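PDB 1O75: 47 KDA membrane antigen from Treponema pallidum, which is a penicillin-binding lipoprotein with zinc-stimulated carboxypeptidase activity on synthetic depsipeptides and possibly acts as a D,D-carboxypeptidase on peptidoglycan. Local coordinates for residues 81-86 against 91-96. The protein carries 2 engineered substitutions. Numbering follows the deposited sequence. Where two conformers were deposited one is given.
Sequences KQETED and KKWEYE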
loop_
_atom_site.group_PDB
_atom_site.type_symbol
_atom_site.label_atom_id
_atom_site.label_comp_id
_atom_site.label_asym_id
_atom_site.label_seq_id
_atom_site.Cartn_x
_atom_site.Cartn_y
_atom_site.Cartn_z
ATOM N N LYS B 81 -8.763 25.113 12.502
ATOM C CA LYS B 81 -8.082 23.916 12.060
ATOM C C LYS B 81 -6.780 23.745 12.818
ATOM O O LYS B 81 -6.218 24.719 13.339
ATOM C CB LYS B 81 -7.881 23.915 10.547
ATOM C CG LYS B 81 -6.952 24.931 9.957
ATOM C CD LYS B 81 -6.725 24.505 8.512
ATOM C CE LYS B 81 -5.712 25.346 7.786
ATOM N NZ LYS B 81 -5.553 24.866 6.378
ATOM N N GLN B 82 -6.337 22.489 12.904
ATOM C CA GLN B 82 -5.149 22.113 13.644
ATOM C C GLN B 82 -4.357 21.104 12.807
ATOM O O GLN B 82 -4.939 20.226 12.153
ATOM C CB GLN B 82 -5.584 21.498 14.986
ATOM C CG GLN B 82 -6.705 20.440 14.806
ATOM C CD GLN B 82 -7.443 20.043 16.101
ATOM O OE1 GLN B 82 -8.143 20.860 16.722
ATOM N NE2 GLN B 82 -7.298 18.777 16.495
ATOM N N GLU B 83 -3.039 21.229 12.808
ATOM C CA GLU B 83 -2.240 20.318 12.013
ATOM C C GLU B 83 -1.925 19.051 12.799
ATOM O O GLU B 83 -1.729 19.088 14.013
ATOM C CB GLU B 83 -0.929 20.989 11.576
ATOM C CG GLU B 83 -0.135 20.167 10.569
ATOM C CD GLU B 83 1.186 20.827 10.156
ATOM O OE1 GLU B 83 2.127 20.896 10.981
ATOM O OE2 GLU B 83 1.272 21.278 9.002
ATOM N N THR B 84 -1.898 17.921 12.104
ATOM C CA THR B 84 -1.561 16.664 12.745
ATOM C C THR B 84 -0.812 15.840 11.684
ATOM O O THR B 84 -0.450 16.372 10.652
ATOM C CB THR B 84 -2.836 15.923 13.249
ATOM O OG1 THR B 84 -2.447 14.700 13.886
ATOM C CG2 THR B 84 -3.787 15.621 12.114
ATOM N N GLU B 85 -0.559 14.564 11.936
ATOM C CA GLU B 85 0.136 13.740 10.939
ATOM C C GLU B 85 -0.688 12.515 10.616
ATOM O O GLU B 85 -1.354 11.998 11.492
ATOM C CB GLU B 85 1.492 13.262 11.467
ATOM C CG GLU B 85 2.587 14.294 11.387
ATOM C CD GLU B 85 3.940 13.765 11.870
ATOM O OE1 GLU B 85 4.926 14.528 11.780
ATOM O OE2 GLU B 85 4.013 12.600 12.334
ATOM N N ASP B 86 -0.654 12.054 9.367
ATOM C CA ASP B 86 -1.394 10.835 9.048
ATOM C C ASP B 86 -0.498 9.648 9.442
ATOM O O ASP B 86 0.544 9.826 10.085
ATOM C CB ASP B 86 -1.774 10.752 7.555
ATOM C CG ASP B 86 -0.569 10.723 6.630
ATOM O OD1 ASP B 86 0.545 10.338 7.069
ATOM O OD2 ASP B 86 -0.742 11.075 5.438
ATOM N N LYS B 91 1.957 15.568 7.024
ATOM C CA LYS B 91 1.083 16.556 7.660
ATOM C C LYS B 91 -0.321 16.552 7.060
ATOM O O LYS B 91 -0.481 16.414 5.852
ATOM C CB LYS B 91 1.681 17.966 7.506
ATOM C CG LYS B 91 3.056 18.123 8.144
ATOM C CD LYS B 91 3.017 17.736 9.631
ATOM C CE LYS B 91 4.406 17.859 10.270
ATOM N NZ LYS B 91 4.388 17.336 11.673
ATOM N N LYS B 92 -1.329 16.693 7.911
ATOM C CA LYS B 92 -2.723 16.767 7.468
ATOM C C LYS B 92 -3.437 17.697 8.463
ATOM O O LYS B 92 -2.863 18.049 9.508
ATOM C CB LYS B 92 -3.385 15.391 7.476
ATOM C CG LYS B 92 -3.371 14.748 8.830
ATOM C CD LYS B 92 -4.118 13.436 8.834
ATOM C CE LYS B 92 -5.599 13.662 8.646
ATOM N NZ LYS B 92 -6.298 12.354 8.554
ATOM N N TRP B 93 -4.675 18.069 8.153
ATOM C CA TRP B 93 -5.430 18.999 8.998
ATOM C C TRP B 93 -6.765 18.478 9.488
ATOM O O TRP B 93 -7.456 17.767 8.767
ATOM C CB TRP B 93 -5.641 20.307 8.232
ATOM C CG TRP B 93 -4.357 21.031 8.038
ATOM C CD1 TRP B 93 -3.818 21.970 8.872
ATOM C CD2 TRP B 93 -3.349 20.737 7.053
ATOM N NE1 TRP B 93 -2.529 22.267 8.477
ATOM C CE2 TRP B 93 -2.216 21.523 7.366
ATOM C CE3 TRP B 93 -3.292 19.879 5.939
ATOM C CZ2 TRP B 93 -1.028 21.478 6.605
ATOM C CZ3 TRP B 93 -2.106 19.834 5.177
ATOM C CH2 TRP B 93 -0.994 20.630 5.521
ATOM N N GLU B 94 -7.118 18.844 10.721
ATOM C CA GLU B 94 -8.376 18.446 11.335
ATOM C C GLU B 94 -9.115 19.785 11.453
ATOM O O GLU B 94 -8.530 20.791 11.842
ATOM C CB GLU B 94 -8.119 17.770 12.665
ATOM C CG GLU B 94 -7.768 16.302 12.413
ATOM C CD GLU B 94 -6.990 15.684 13.522
ATOM O OE1 GLU B 94 -6.720 14.462 13.436
ATOM O OE2 GLU B 94 -6.649 16.420 14.473
ATOM N N TYR B 95 -10.395 19.777 11.107
ATOM C CA TYR B 95 -11.182 20.994 11.025
ATOM C C TYR B 95 -12.454 21.102 11.829
ATOM O O TYR B 95 -13.009 20.120 12.314
ATOM C CB TYR B 95 -11.634 21.200 9.579
ATOM C CG TYR B 95 -10.580 21.213 8.510
ATOM C CD1 TYR B 95 -10.079 22.414 8.036
ATOM C CD2 TYR B 95 -10.142 20.026 7.899
ATOM C CE1 TYR B 95 -9.181 22.459 6.980
ATOM C CE2 TYR B 95 -9.227 20.061 6.831
ATOM C CZ TYR B 95 -8.757 21.282 6.380
ATOM O OH TYR B 95 -7.851 21.379 5.346
ATOM N N GLU B 96 -12.923 22.349 11.892
ATOM C CA GLU B 96 -14.191 22.711 12.504
ATOM C C GLU B 96 -14.779 23.592 11.403
ATOM O O GLU B 96 -14.083 24.460 10.845
ATOM C CB GLU B 96 -13.980 23.502 13.790
ATOM C CG GLU B 96 -15.233 23.614 14.629
ATOM C CD GLU B 96 -15.011 24.404 15.909
ATOM O OE1 GLU B 96 -14.013 24.120 16.616
ATOM O OE2 GLU B 96 -15.840 25.300 16.207
#
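In the twisted β-hairpin formed by strands 69-85 and 91-98, Gln82 and Glu94 make one hydrogen-bonded antiparallel pair, with Gln82 N to Glu94 O and Glu94 N to Gln82 O both 3.0 Å, and Thr84 and Lys92 make the next. On the face bearing Lys81, Glu83, Trp93 and Tyr95, the extended chain of Lys81 runs alongside the Tyr95 ring, its CD 3.5 Å from Tyr95 CE1. Its ammonium then reaches over one face of Trp93: in one Trp93 conformer, NZ lies 4.4 Å from the centroid of the five-membered ring, a cation-pi contact, while also salt-bridged to Glu144. Xenon touches Lys81 and Trp93. Lys91 bends at its second torsion (chi2 -56°), crosses the Glu83 carboxylate with its methylenes, and salt-bridges Glu85, NZ to OE1 2.9 Å, on the anti side of that oxygen. On the other face, Gln82 NE2 donates to Glu94 OE2 at 3.2 Å, with amide and carboxylate planes 61° apart, and Thr84 CG2 packs tightly on Lys92 CG (3.4 Å). Here Glu94 OE1 and Lys92 NZ pair with Arg401 and Asp376 of the crystal homodimer's second subunit. The Tyr95 backbone bonds that subunit too, at this hairpin edge of a larger mixed β-sheet.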